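Local coordinates for putative uncharacterized protein (Chaetomium thermophilum, PDB 4XRI) that acts as a nuclear transport receptor of the importin-beta family, importing varied protein cargoes, and probably binds a small GTPase, at residues L290-W295 against P334-L339; N323-A328 against A366-S371; N512-T517 against A550-V555; N692-L697 against G727-Y732; A796-I801 against T841-E846. The protein carries 2 engineered substitutions. One frame throughout, in Å; residues are numbered along the deposited sequence.

Contact 1. Residues L290-W295 against P334-L339; sequences LAVEFW and PVLLQL
Leu336 and Leu339, one turn apart on helix 324-340, both reach the same residue of helix 285-310, Val292, and each takes one of its two methyls. The CA atoms of Val292 and Leu336 stand 7.9 Å apart, so the gap is bridged by side chains alone. Pro334, with no N-H to give to the preceding turn, sits where helix 324-340 kinks just ahead of the contact. Val335 turns instead to Met280 of helix 265-280. At Leu336 the CD2 branch leans in, its methyl 4.1 Å from Val292 CG1, while the same side chain also rests on Cys361 of helix 354-369. Leu339 makes the closer approach: its CD1 lies 3.6 Å from Val292 CG2, the two side chains running past each other in opposite directions. Val292 can serve both because its CG1 is anti to the backbone N (chi1 165°), which puts CG2 beside that N and spreads the two methyls over the two leucines. Leu339 also lies against Ile354 and Ala358, so helix 324-340 is sandwiched between helices 285-310 and 354-369. No polar group takes part across the segments. Such purely aliphatic packing of successive helices is characteristic of the hydrophobic core of a HEAT-repeat solenoid.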
# COMPACT_ATOMS: atom_id res chain seq x y z
N LEU A 290 -19.52 -13.43 2.93
CA LEU A 290 -18.52 -14.05 3.79
C LEU A 290 -18.01 -15.37 3.22
O LEU A 290 -16.83 -15.72 3.36
CB LEU A 290 -19.09 -14.27 5.18
CG LEU A 290 -19.26 -13.00 6.01
CD1 LEU A 290 -20.11 -13.24 7.24
CD2 LEU A 290 -17.89 -12.47 6.40
N ALA A 291 -18.91 -16.10 2.57
CA ALA A 291 -18.56 -17.38 1.97
C ALA A 291 -17.71 -17.17 0.72
O ALA A 291 -16.81 -17.95 0.44
CB ALA A 291 -19.82 -18.18 1.65
N VAL A 292 -18.01 -16.12 -0.04
CA VAL A 292 -17.19 -15.76 -1.19
C VAL A 292 -15.81 -15.32 -0.70
O VAL A 292 -14.79 -15.67 -1.29
CB VAL A 292 -17.84 -14.63 -2.02
CG1 VAL A 292 -16.82 -14.02 -2.98
CG2 VAL A 292 -19.04 -15.16 -2.78
N GLU A 293 -15.80 -14.56 0.39
CA GLU A 293 -14.57 -14.11 1.01
C GLU A 293 -13.72 -15.29 1.48
O GLU A 293 -12.49 -15.23 1.47
CB GLU A 293 -14.88 -13.18 2.19
CG GLU A 293 -13.70 -12.86 3.09
CD GLU A 293 -12.64 -12.01 2.40
OE1 GLU A 293 -12.96 -11.38 1.37
OE2 GLU A 293 -11.49 -11.99 2.89
N PHE A 294 -14.39 -16.37 1.88
CA PHE A 294 -13.69 -17.60 2.26
C PHE A 294 -12.79 -18.08 1.14
O PHE A 294 -11.62 -18.42 1.36
CB PHE A 294 -14.69 -18.70 2.63
CG PHE A 294 -14.04 -20.04 2.90
CD1 PHE A 294 -13.60 -20.35 4.18
CD2 PHE A 294 -13.89 -20.97 1.89
CE1 PHE A 294 -13.01 -21.57 4.43
CE2 PHE A 294 -13.29 -22.19 2.14
CZ PHE A 294 -12.85 -22.49 3.42
N TRP A 295 -13.34 -18.12 -0.07
CA TRP A 295 -12.61 -18.62 -1.22
C TRP A 295 -11.62 -17.60 -1.76
O TRP A 295 -10.62 -17.96 -2.37
CB TRP A 295 -13.58 -19.07 -2.30
CG TRP A 295 -14.14 -20.41 -1.96
CD1 TRP A 295 -15.41 -20.70 -1.55
CD2 TRP A 295 -13.42 -21.64 -1.95
NE1 TRP A 295 -15.53 -22.05 -1.31
CE2 TRP A 295 -14.32 -22.65 -1.55
CE3 TRP A 295 -12.10 -21.99 -2.26
CZ2 TRP A 295 -13.94 -23.98 -1.45
CZ3 TRP A 295 -11.73 -23.32 -2.15
CH2 TRP A 295 -12.64 -24.30 -1.75
N PRO A 334 -18.58 -21.80 -11.12
CA PRO A 334 -19.91 -21.53 -11.67
C PRO A 334 -20.81 -20.69 -10.74
O PRO A 334 -21.64 -19.92 -11.23
CB PRO A 334 -20.50 -22.93 -11.86
CG PRO A 334 -19.33 -23.79 -12.09
CD PRO A 334 -18.25 -23.23 -11.20
N VAL A 335 -20.63 -20.82 -9.43
CA VAL A 335 -21.41 -20.04 -8.48
C VAL A 335 -20.99 -18.57 -8.53
O VAL A 335 -21.83 -17.67 -8.49
CB VAL A 335 -21.25 -20.57 -7.04
CG1 VAL A 335 -21.90 -19.63 -6.05
CG2 VAL A 335 -21.86 -21.96 -6.93
N LEU A 336 -19.68 -18.34 -8.62
CA LEU A 336 -19.14 -16.99 -8.72
C LEU A 336 -19.67 -16.28 -9.96
O LEU A 336 -20.07 -15.12 -9.90
CB LEU A 336 -17.61 -17.03 -8.76
CG LEU A 336 -16.90 -17.30 -7.44
CD1 LEU A 336 -15.41 -17.46 -7.66
CD2 LEU A 336 -17.19 -16.18 -6.46
N LEU A 337 -19.67 -16.99 -11.08
CA LEU A 337 -20.18 -16.47 -12.34
C LEU A 337 -21.65 -16.11 -12.23
O LEU A 337 -22.11 -15.10 -12.78
CB LEU A 337 -19.97 -17.49 -13.46
CG LEU A 337 -18.50 -17.82 -13.72
CD1 LEU A 337 -18.34 -19.04 -14.61
CD2 LEU A 337 -17.80 -16.62 -14.34
N GLN A 338 -22.40 -16.94 -11.51
CA GLN A 338 -23.81 -16.70 -11.27
C GLN A 338 -24.00 -15.43 -10.45
O GLN A 338 -24.95 -14.67 -10.66
CB GLN A 338 -24.44 -17.90 -10.55
CG GLN A 338 -25.92 -18.10 -10.83
CD GLN A 338 -26.48 -19.31 -10.11
OE1 GLN A 338 -25.89 -19.81 -9.15
NE2 GLN A 338 -27.63 -19.78 -10.57
N LEU A 339 -23.09 -15.20 -9.51
CA LEU A 339 -23.15 -14.03 -8.64
C LEU A 339 -22.80 -12.75 -9.39
O LEU A 339 -23.16 -11.65 -8.96
CB LEU A 339 -22.22 -14.20 -7.44
CG LEU A 339 -22.67 -15.22 -6.39
CD1 LEU A 339 -21.62 -15.34 -5.29
CD2 LEU A 339 -24.02 -14.83 -5.81

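Contact 2. Residues N323-A328 against A366-S371; sequences NFARVA and AQAVGS
In the HEAT-repeat solenoid, the start of helix 324-340 meets the end of helix 354-369 here, with Ala325 and Arg326 against Ala368 and Val369. Small side chains let the two backbones come close: the CA atoms of Arg326 and Val369 are only 5.3 Å apart. Val369 does most of the touching, through a single methyl. Its CG1 sits 3.6 Å from Ala325 CB and 3.5 Å from the backbone N of Arg326, filling the notch between the two residues on the helix surface. That methyl lies anti to the carbonyl carbon of Val369 (chi1 -45°), which leaves CG2 in the crowded position between backbone N and carbonyl carbon. Beside it the two alanines meet methyl to methyl, Ala325 CB being 4.3 Å from Ala368 CB. Arg326 adds the root of its side chain, and the rest of that extended chain leads away from Val369 at the exposed side.

A water closes the edge of the contact, lying 2.8 Å from Asn323 OD1 and 3.1 Å from Ala368 O. Asn323 precedes the first turn of helix 324-340, yet it is the carboxylate of Glu302 that receives the backbone N-H groups of Phe324 and Ala325. Tyr365 OH is hydrogen-bonded to Ala325 O, a second tie between the helices. At the other end Gly370 leaves the helix with positive phi (65°), turning the chain away. The contact joins two consecutive helices, the start of one to the end of the next, in the stack of a HEAT-repeat protein.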
# COMPACT_ATOMS: atom_id res chain seq x y z
N ASN A 323 -3.82 -27.39 -3.04
CA ASN A 323 -4.59 -27.13 -4.26
C ASN A 323 -6.10 -27.08 -4.04
O ASN A 323 -6.87 -27.63 -4.84
CB ASN A 323 -4.27 -28.20 -5.32
CG ASN A 323 -3.48 -27.65 -6.49
OD1 ASN A 323 -3.66 -26.50 -6.89
ND2 ASN A 323 -2.59 -28.47 -7.04
N PHE A 324 -6.52 -26.43 -2.96
CA PHE A 324 -7.94 -26.33 -2.62
C PHE A 324 -8.76 -25.72 -3.74
O PHE A 324 -9.79 -26.26 -4.14
CB PHE A 324 -8.13 -25.51 -1.34
CG PHE A 324 -7.72 -26.23 -0.09
CD1 PHE A 324 -7.77 -27.62 -0.02
CD2 PHE A 324 -7.29 -25.53 1.02
CE1 PHE A 324 -7.40 -28.28 1.13
CE2 PHE A 324 -6.92 -26.18 2.17
CZ PHE A 324 -6.97 -27.56 2.23
N ALA A 325 -8.29 -24.57 -4.24
CA ALA A 325 -9.00 -23.84 -5.28
C ALA A 325 -9.12 -24.65 -6.57
O ALA A 325 -10.17 -24.67 -7.21
CB ALA A 325 -8.29 -22.52 -5.56
N ARG A 326 -8.03 -25.32 -6.94
CA ARG A 326 -8.00 -26.15 -8.14
C ARG A 326 -9.06 -27.25 -8.07
O ARG A 326 -9.85 -27.43 -9.00
CB ARG A 326 -6.61 -26.75 -8.33
CG ARG A 326 -6.43 -27.53 -9.63
CD ARG A 326 -5.05 -28.17 -9.69
NE ARG A 326 -4.82 -28.84 -10.97
CZ ARG A 326 -5.23 -30.07 -11.25
NH1 ARG A 326 -5.89 -30.78 -10.34
NH2 ARG A 326 -4.97 -30.60 -12.44
N VAL A 327 -9.05 -27.98 -6.96
CA VAL A 327 -10.02 -29.04 -6.73
C VAL A 327 -11.46 -28.52 -6.72
O VAL A 327 -12.37 -29.16 -7.24
CB VAL A 327 -9.73 -29.76 -5.38
CG1 VAL A 327 -10.86 -30.72 -5.02
CG2 VAL A 327 -8.40 -30.49 -5.45
N ALA A 328 -11.64 -27.33 -6.16
CA ALA A 328 -12.98 -26.77 -5.96
C ALA A 328 -13.54 -26.05 -7.18
O ALA A 328 -14.69 -25.61 -7.16
CB ALA A 328 -12.97 -25.83 -4.76
N ALA A 366 -8.45 -17.12 -10.89
CA ALA A 366 -7.74 -17.30 -12.15
C ALA A 366 -6.23 -17.33 -11.92
O ALA A 366 -5.51 -18.08 -12.56
CB ALA A 366 -8.10 -16.19 -13.12
N GLN A 367 -5.77 -16.49 -10.99
CA GLN A 367 -4.36 -16.46 -10.61
C GLN A 367 -3.98 -17.74 -9.87
O GLN A 367 -2.87 -18.26 -10.03
CB GLN A 367 -4.06 -15.24 -9.73
CG GLN A 367 -4.21 -13.90 -10.43
CD GLN A 367 -4.00 -12.72 -9.50
OE1 GLN A 367 -3.02 -12.66 -8.76
NE2 GLN A 367 -4.94 -11.78 -9.53
N ALA A 368 -4.91 -18.24 -9.07
CA ALA A 368 -4.65 -19.38 -8.20
C ALA A 368 -4.60 -20.71 -8.95
O ALA A 368 -3.79 -21.58 -8.61
CB ALA A 368 -5.71 -19.45 -7.11
N VAL A 369 -5.44 -20.89 -9.96
CA VAL A 369 -5.56 -22.19 -10.62
C VAL A 369 -5.16 -22.18 -12.09
O VAL A 369 -5.02 -23.23 -12.71
CB VAL A 369 -6.99 -22.74 -10.51
CG1 VAL A 369 -7.52 -22.56 -9.10
CG2 VAL A 369 -7.91 -22.07 -11.52
N GLY A 370 -4.99 -20.99 -12.65
CA GLY A 370 -4.56 -20.85 -14.03
C GLY A 370 -5.54 -21.37 -15.06
O GLY A 370 -6.71 -21.01 -15.07
N SER A 371 -5.05 -22.25 -15.94
CA SER A 371 -5.82 -22.73 -17.09
C SER A 371 -7.04 -23.56 -16.70
O SER A 371 -7.97 -23.71 -17.49
CB SER A 371 -4.91 -23.55 -18.01
OG SER A 371 -3.86 -22.76 -18.52
O HOH W 1 -3.26 -24.64 -8.94

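Contact 3. Residues N512-T517 against A550-V555; sequences NLLTVT and ASLSTV
Leu514 of helix 503-516 points its isobutyl group at helix 546-567 and meets Leu552 firmly, Val555 only lightly. On the tight side one methyl, Leu552 CD1, nestles into the fork of Leu514, 3.7 Å from Leu514 CD1 and 4.0 Å from Leu514 CD2. Leu552 gets there with CG anti to its own backbone N (chi1 172°), which carries CD1 toward Leu514, while the residue also packs on Val538 and Thr593. On the loose side Leu514 CD2 and Val555 CG1 stand 4.2 Å apart, and both residues are partly open to solvent. With an alanine at Leu514, the Leu552 methyl would probably lose the fork that holds it, and a gap would open between the helices, the CA atoms of Leu514 and Val555 being 9.0 Å apart.

Polar bonds steady the turn after Leu514. Thr517 OG1 lies 2.7 Å from Leu513 O, in the carbonyl plane on a lone pair, and the same oxygen also accepts Thr517 N. Arg559, further along helix 546-567, reaches back to Leu514 O and Thr517 OG1. The aliphatic packing of Leu514 on Leu552 and Val555 fits the stacked helices of a HEAT-repeat solenoid.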
# COMPACT_ATOMS: atom_id res chain seq x y z
N ASN A 512 -7.66 13.47 -30.59
CA ASN A 512 -8.82 13.05 -29.79
C ASN A 512 -8.67 13.40 -28.32
O ASN A 512 -9.60 13.88 -27.68
CB ASN A 512 -9.06 11.55 -29.95
CG ASN A 512 -9.58 11.19 -31.33
OD1 ASN A 512 -10.05 12.04 -32.08
ND2 ASN A 512 -9.49 9.90 -31.67
N LEU A 513 -7.48 13.14 -27.78
CA LEU A 513 -7.21 13.39 -26.37
C LEU A 513 -7.17 14.88 -26.06
O LEU A 513 -7.60 15.32 -25.00
CB LEU A 513 -5.90 12.72 -25.96
CG LEU A 513 -5.96 11.19 -25.98
CD1 LEU A 513 -4.57 10.59 -25.91
CD2 LEU A 513 -6.82 10.69 -24.83
N LEU A 514 -6.66 15.66 -27.01
CA LEU A 514 -6.65 17.12 -26.87
C LEU A 514 -8.06 17.68 -26.98
O LEU A 514 -8.37 18.71 -26.38
CB LEU A 514 -5.74 17.76 -27.92
CG LEU A 514 -4.24 17.76 -27.61
CD1 LEU A 514 -3.44 18.29 -28.78
CD2 LEU A 514 -3.97 18.57 -26.36
N THR A 515 -8.92 17.00 -27.74
CA THR A 515 -10.30 17.45 -27.92
C THR A 515 -11.11 17.25 -26.64
O THR A 515 -11.81 18.15 -26.20
CB THR A 515 -10.99 16.69 -29.07
OG1 THR A 515 -10.25 16.89 -30.28
CG2 THR A 515 -12.42 17.19 -29.26
N VAL A 516 -10.98 16.07 -26.04
CA VAL A 516 -11.76 15.73 -24.86
C VAL A 516 -11.28 16.51 -23.62
O VAL A 516 -12.05 16.74 -22.69
CB VAL A 516 -11.72 14.20 -24.58
CG1 VAL A 516 -10.31 13.75 -24.23
CG2 VAL A 516 -12.70 13.82 -23.49
N THR A 517 -10.02 16.93 -23.63
CA THR A 517 -9.48 17.71 -22.51
C THR A 517 -9.66 19.21 -22.73
O THR A 517 -9.36 20.01 -21.84
CB THR A 517 -7.98 17.42 -22.28
OG1 THR A 517 -7.26 17.58 -23.52
CG2 THR A 517 -7.77 16.01 -21.75
N ALA A 550 6.68 17.55 -30.57
CA ALA A 550 7.14 18.93 -30.51
C ALA A 550 5.96 19.90 -30.59
O ALA A 550 5.83 20.80 -29.75
CB ALA A 550 8.13 19.21 -31.63
N SER A 551 5.11 19.71 -31.59
CA SER A 551 3.90 20.51 -31.76
C SER A 551 2.98 20.40 -30.55
O SER A 551 2.39 21.40 -30.12
CB SER A 551 3.15 20.09 -33.03
OG SER A 551 3.86 20.46 -34.20
N LEU A 552 2.85 19.19 -30.02
CA LEU A 552 2.03 18.96 -28.83
C LEU A 552 2.55 19.73 -27.62
O LEU A 552 1.77 20.31 -26.86
CB LEU A 552 1.97 17.47 -28.50
CG LEU A 552 1.29 17.15 -27.17
CD1 LEU A 552 -0.16 17.59 -27.21
CD2 LEU A 552 1.39 15.68 -26.82
N SER A 553 3.87 19.73 -27.46
CA SER A 553 4.50 20.42 -26.34
C SER A 553 4.15 21.90 -26.33
O SER A 553 4.01 22.51 -25.27
CB SER A 553 6.02 20.24 -26.38
OG SER A 553 6.60 21.06 -27.38
N THR A 554 4.00 22.48 -27.52
CA THR A 554 3.63 23.89 -27.65
C THR A 554 2.19 24.13 -27.22
O THR A 554 1.90 25.12 -26.54
CB THR A 554 3.79 24.37 -29.11
OG1 THR A 554 5.15 24.21 -29.52
CG2 THR A 554 3.41 25.84 -29.23
N VAL A 555 1.29 23.24 -27.61
CA VAL A 555 -0.11 23.33 -27.21
C VAL A 555 -0.23 23.20 -25.69
O VAL A 555 -0.93 23.99 -25.05
CB VAL A 555 -0.98 22.23 -27.87
CG1 VAL A 555 -2.41 22.31 -27.34
CG2 VAL A 555 -0.95 22.37 -29.39

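Contact 4. Residues N692-L697 against G727-Y732; sequences NFMNYL and GHFETY
The CA atoms of Met694 and Tyr732 lie 8.3 Å apart where helix 690-701 passes the 3-10 turn 727-729 and the weakly bonded start of helix 730-743. Met694 bends at both chi2 (-61°) and chi3 (-64°), curling over one face of the Tyr732 ring. Its CG stands 3.8 Å from the centroid of that ring and just 8° off the normal, a CH-pi contact. The sulfur follows above the same face, SD being 4.8 Å from the Tyr732 centroid, a Met-aromatic contact, and CE ends 3.9 Å from Tyr732 CB. In this HEAT-repeat solenoid the thioether thus fills the seam between helix 690-701 and the start of helix 730-743, with Phe718 and Ile721 of the intervening helix 711-725 also packed on Met694. Thr731 CG2 lies 4.1 Å above the opposite face of the Tyr732 ring, which is thus held between that methyl and the CG methylene of Met694; Tyr732 OH is hydrogen-bonded to Asp691 OD1. Replacing Tyr732 by alanine would probably take away the flat surface Met694 curls against and leave Asp691 without its phenolic partner. Phe729 joins more distantly, its CE1 4.5 Å from Met694 SD.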
# COMPACT_ATOMS: atom_id res chain seq x y z
N ASN A 692 25.58 26.12 -1.31
CA ASN A 692 24.22 26.38 -0.86
C ASN A 692 23.45 25.08 -0.68
O ASN A 692 22.71 24.92 0.29
CB ASN A 692 23.49 27.29 -1.85
CG ASN A 692 23.90 28.74 -1.72
OD1 ASN A 692 24.16 29.23 -0.62
ND2 ASN A 692 23.97 29.44 -2.85
N PHE A 693 23.64 24.16 -1.62
CA PHE A 693 23.05 22.83 -1.53
C PHE A 693 23.47 22.13 -0.24
O PHE A 693 22.63 21.67 0.53
CB PHE A 693 23.43 21.97 -2.73
CG PHE A 693 22.80 22.40 -4.02
CD1 PHE A 693 21.63 23.15 -4.02
CD2 PHE A 693 23.37 22.06 -5.24
CE1 PHE A 693 21.05 23.55 -5.21
CE2 PHE A 693 22.79 22.46 -6.43
CZ PHE A 693 21.63 23.20 -6.41
N MET A 694 24.79 22.07 -0.02
CA MET A 694 25.35 21.40 1.15
C MET A 694 24.80 21.98 2.45
O MET A 694 24.47 21.24 3.37
CB MET A 694 26.88 21.50 1.14
CG MET A 694 27.55 20.63 0.08
SD MET A 694 27.22 18.87 0.28
CE MET A 694 28.01 18.56 1.85
N ASN A 695 24.70 23.30 2.52
CA ASN A 695 24.17 23.97 3.70
C ASN A 695 22.74 23.54 4.01
O ASN A 695 22.41 23.28 5.17
CB ASN A 695 24.23 25.49 3.53
CG ASN A 695 25.64 26.03 3.66
OD1 ASN A 695 26.54 25.36 4.16
ND2 ASN A 695 25.84 27.27 3.21
N TYR A 696 21.91 23.44 2.98
CA TYR A 696 20.53 23.00 3.17
C TYR A 696 20.45 21.51 3.50
O TYR A 696 19.68 21.10 4.37
CB TYR A 696 19.69 23.30 1.92
CG TYR A 696 19.14 24.70 1.88
CD1 TYR A 696 18.01 25.04 2.60
CD2 TYR A 696 19.75 25.69 1.11
CE1 TYR A 696 17.50 26.33 2.57
CE2 TYR A 696 19.25 26.97 1.08
CZ TYR A 696 18.12 27.29 1.80
OH TYR A 696 17.62 28.56 1.77
N LEU A 697 21.26 20.71 2.81
CA LEU A 697 21.28 19.27 3.05
C LEU A 697 21.76 18.96 4.46
O LEU A 697 21.14 18.17 5.17
CB LEU A 697 22.18 18.58 2.02
CG LEU A 697 21.72 18.63 0.56
CD1 LEU A 697 22.77 18.00 -0.35
CD2 LEU A 697 20.37 17.94 0.38
N GLY A 727 37.63 18.11 -6.46
CA GLY A 727 38.53 18.53 -5.41
C GLY A 727 37.94 19.53 -4.43
O GLY A 727 38.41 19.67 -3.31
N HIS A 728 36.90 20.23 -4.87
CA HIS A 728 36.19 21.17 -4.00
C HIS A 728 35.61 20.48 -2.77
O HIS A 728 35.48 21.09 -1.71
CB HIS A 728 35.06 21.87 -4.76
CG HIS A 728 35.51 22.98 -5.65
ND1 HIS A 728 35.77 22.80 -6.99
CD2 HIS A 728 35.75 24.29 -5.40
CE1 HIS A 728 36.14 23.95 -7.53
NE2 HIS A 728 36.14 24.87 -6.58
N PHE A 729 35.28 19.20 -2.92
CA PHE A 729 34.58 18.47 -1.87
C PHE A 729 35.42 18.28 -0.61
O PHE A 729 34.89 17.93 0.44
CB PHE A 729 34.11 17.10 -2.39
CG PHE A 729 33.01 16.50 -1.56
CD1 PHE A 729 31.69 16.84 -1.80
CD2 PHE A 729 33.29 15.60 -0.55
CE1 PHE A 729 30.67 16.30 -1.04
CE2 PHE A 729 32.28 15.06 0.22
CZ PHE A 729 30.97 15.40 -0.03
N GLU A 730 36.73 18.52 -0.70
CA GLU A 730 37.60 18.41 0.47
C GLU A 730 37.11 19.34 1.57
O GLU A 730 37.27 19.06 2.76
CB GLU A 730 39.05 18.73 0.11
CG GLU A 730 40.01 18.56 1.28
CD GLU A 730 41.45 18.85 0.92
OE1 GLU A 730 41.71 19.33 -0.20
OE2 GLU A 730 42.34 18.60 1.77
N THR A 731 36.49 20.44 1.17
CA THR A 731 35.89 21.40 2.09
C THR A 731 34.83 20.74 2.98
O THR A 731 34.63 21.13 4.13
CB THR A 731 35.27 22.59 1.32
OG1 THR A 731 36.31 23.31 0.65
CG2 THR A 731 34.53 23.54 2.26
N TYR A 732 34.15 19.72 2.44
CA TYR A 732 33.05 19.08 3.16
C TYR A 732 33.39 17.70 3.69
O TYR A 732 32.57 17.07 4.35
CB TYR A 732 31.82 18.98 2.25
CG TYR A 732 31.46 20.29 1.60
CD1 TYR A 732 30.85 21.30 2.32
CD2 TYR A 732 31.74 20.52 0.26
CE1 TYR A 732 30.52 22.50 1.73
CE2 TYR A 732 31.42 21.72 -0.34
CZ TYR A 732 30.81 22.71 0.40
OH TYR A 732 30.49 23.90 -0.20

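Contact 5. Residues A796-I801 against T841-E846; sequences ALLNSI and TAMIRE
Met843 reaches straight out from helix 838-849 and presses its terminal methyl into the shallow groove between Leu798 and Ile801 of helix 791-802. Every torsion of the side chain is close to fully extended: CG is anti to the backbone N (chi1 -171°), and the chain runs on without a bend through SD to CE. That length lets a single side chain span the space between the two helices, and no other residue of 841-846 takes part. The methyl arrives end-on at the surface of the opposing helix. There its closest neighbour is a backbone atom, with Met843 CE 3.5 Å from Leu798 O and the sulfur, Met843 SD, 3.7 Å from that same oxygen.

Two aliphatic branches flank the methyl. Ile801 CG2 is 4.1 Å from Met843 CE, the isoleucine lying aslant to the extended methionine. Leu798 adds its CD2, 4.3 Å from Met843 CE. All three residues are buried, and the contact is one of shape alone, carrying no hydrogen bond or charge across it.

Helix 809-825 supplies the floor: Ser815 touches both Leu798 and Met843, Ile819 packs on Leu798, and Leu811 packs on Ile801. A salt bridge from Glu846 to Arg807 ties helix 838-849 to the connection just before helix 809-825. Beyond Ile801 comes Met768 of helix 754-780, and behind Met843 the neighbouring Ile844 rests on helix 855-872, so the contact sits within a continuous stack of helices.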
# COMPACT_ATOMS: atom_id res chain seq x y z
N ALA A 796 34.52 -1.50 6.84
CA ALA A 796 33.71 -1.92 7.97
C ALA A 796 32.24 -2.04 7.57
O ALA A 796 31.58 -3.03 7.88
CB ALA A 796 33.87 -0.95 9.13
N LEU A 797 31.74 -1.02 6.88
CA LEU A 797 30.37 -1.02 6.41
C LEU A 797 30.14 -2.09 5.35
O LEU A 797 29.12 -2.79 5.38
CB LEU A 797 30.00 0.35 5.84
CG LEU A 797 28.64 0.45 5.15
CD1 LEU A 797 27.52 0.00 6.07
CD2 LEU A 797 28.42 1.87 4.70
N LEU A 798 31.09 -2.22 4.43
CA LEU A 798 31.04 -3.27 3.41
C LEU A 798 30.86 -4.64 4.04
O LEU A 798 30.06 -5.45 3.57
CB LEU A 798 32.32 -3.25 2.56
CG LEU A 798 32.46 -2.16 1.50
CD1 LEU A 798 33.86 -2.19 0.90
CD2 LEU A 798 31.41 -2.32 0.42
N ASN A 799 31.60 -4.88 5.12
CA ASN A 799 31.50 -6.14 5.85
C ASN A 799 30.16 -6.30 6.55
O ASN A 799 29.60 -7.40 6.59
CB ASN A 799 32.64 -6.25 6.86
CG ASN A 799 32.59 -7.54 7.65
OD1 ASN A 799 32.83 -8.62 7.12
ND2 ASN A 799 32.28 -7.43 8.94
N SER A 800 29.66 -5.20 7.10
CA SER A 800 28.37 -5.22 7.79
C SER A 800 27.25 -5.57 6.81
O SER A 800 26.34 -6.33 7.14
CB SER A 800 28.09 -3.86 8.43
OG SER A 800 26.91 -3.90 9.21
N ILE A 801 27.34 -5.02 5.61
CA ILE A 801 26.39 -5.31 4.55
C ILE A 801 26.47 -6.77 4.12
O ILE A 801 25.45 -7.42 3.88
CB ILE A 801 26.63 -4.40 3.33
CG1 ILE A 801 26.40 -2.93 3.71
CG2 ILE A 801 25.73 -4.80 2.17
CD1 ILE A 801 26.76 -1.97 2.61
N THR A 841 35.86 -11.55 -1.09
CA THR A 841 35.73 -12.47 -2.21
C THR A 841 34.35 -13.11 -2.23
O THR A 841 33.71 -13.20 -3.28
CB THR A 841 36.80 -13.58 -2.15
OG1 THR A 841 38.11 -12.98 -2.11
CG2 THR A 841 36.70 -14.49 -3.37
N ALA A 842 33.90 -13.55 -1.06
CA ALA A 842 32.59 -14.16 -0.91
C ALA A 842 31.48 -13.18 -1.29
O ALA A 842 30.51 -13.55 -1.96
CB ALA A 842 32.39 -14.66 0.51
N MET A 843 31.63 -11.93 -0.86
CA MET A 843 30.65 -10.89 -1.15
C MET A 843 30.50 -10.67 -2.65
O MET A 843 29.39 -10.61 -3.17
CB MET A 843 31.06 -9.58 -0.47
CG MET A 843 30.01 -8.49 -0.51
SD MET A 843 30.64 -6.95 0.19
CE MET A 843 29.14 -5.97 0.27
N ILE A 844 31.64 -10.54 -3.33
CA ILE A 844 31.65 -10.31 -4.77
C ILE A 844 31.13 -11.52 -5.53
O ILE A 844 30.30 -11.39 -6.44
CB ILE A 844 33.06 -9.98 -5.27
CG1 ILE A 844 33.60 -8.76 -4.53
CG2 ILE A 844 33.06 -9.75 -6.78
CD1 ILE A 844 35.01 -8.42 -4.91
N ARG A 845 31.63 -12.69 -5.16
CA ARG A 845 31.22 -13.93 -5.82
C ARG A 845 29.72 -14.16 -5.70
O ARG A 845 29.07 -14.57 -6.66
CB ARG A 845 31.98 -15.12 -5.23
CG ARG A 845 31.64 -16.44 -5.91
CD ARG A 845 32.01 -17.63 -5.04
NE ARG A 845 31.26 -18.82 -5.43
CZ ARG A 845 30.01 -19.06 -5.04
NH1 ARG A 845 29.40 -20.18 -5.44
NH2 ARG A 845 29.37 -18.20 -4.27
N GLU A 846 29.17 -13.88 -4.52
CA GLU A 846 27.73 -14.01 -4.30
C GLU A 846 26.96 -13.05 -5.20
O GLU A 846 25.90 -13.39 -5.73
CB GLU A 846 27.37 -13.73 -2.84
CG GLU A 846 25.88 -13.81 -2.55
CD GLU A 846 25.49 -13.15 -1.25
OE1 GLU A 846 25.90 -11.99 -1.03
OE2 GLU A 846 24.77 -13.79 -0.45

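In the fold
Contacts 1 and 2 form one continuous patch. They share helix 324-340, their centres are about 14 Å apart, and Trp295 of contact 1 touches contact 2 directly, its CH2 3.4 Å from Ala328 CB. Their segments alternate along the chain. The other three follow in series and touch neither each other nor this pair: contact 3 has its centre about 45 Å from that of contact 1, and contact 4, with its centre about 62 Å from that of contact 1, lies on the opposite side of the chain's centre. Contacts 4 and 5 come nearest among these, about 14 Å between closest atoms. Together they sample helix packing along the solenoid.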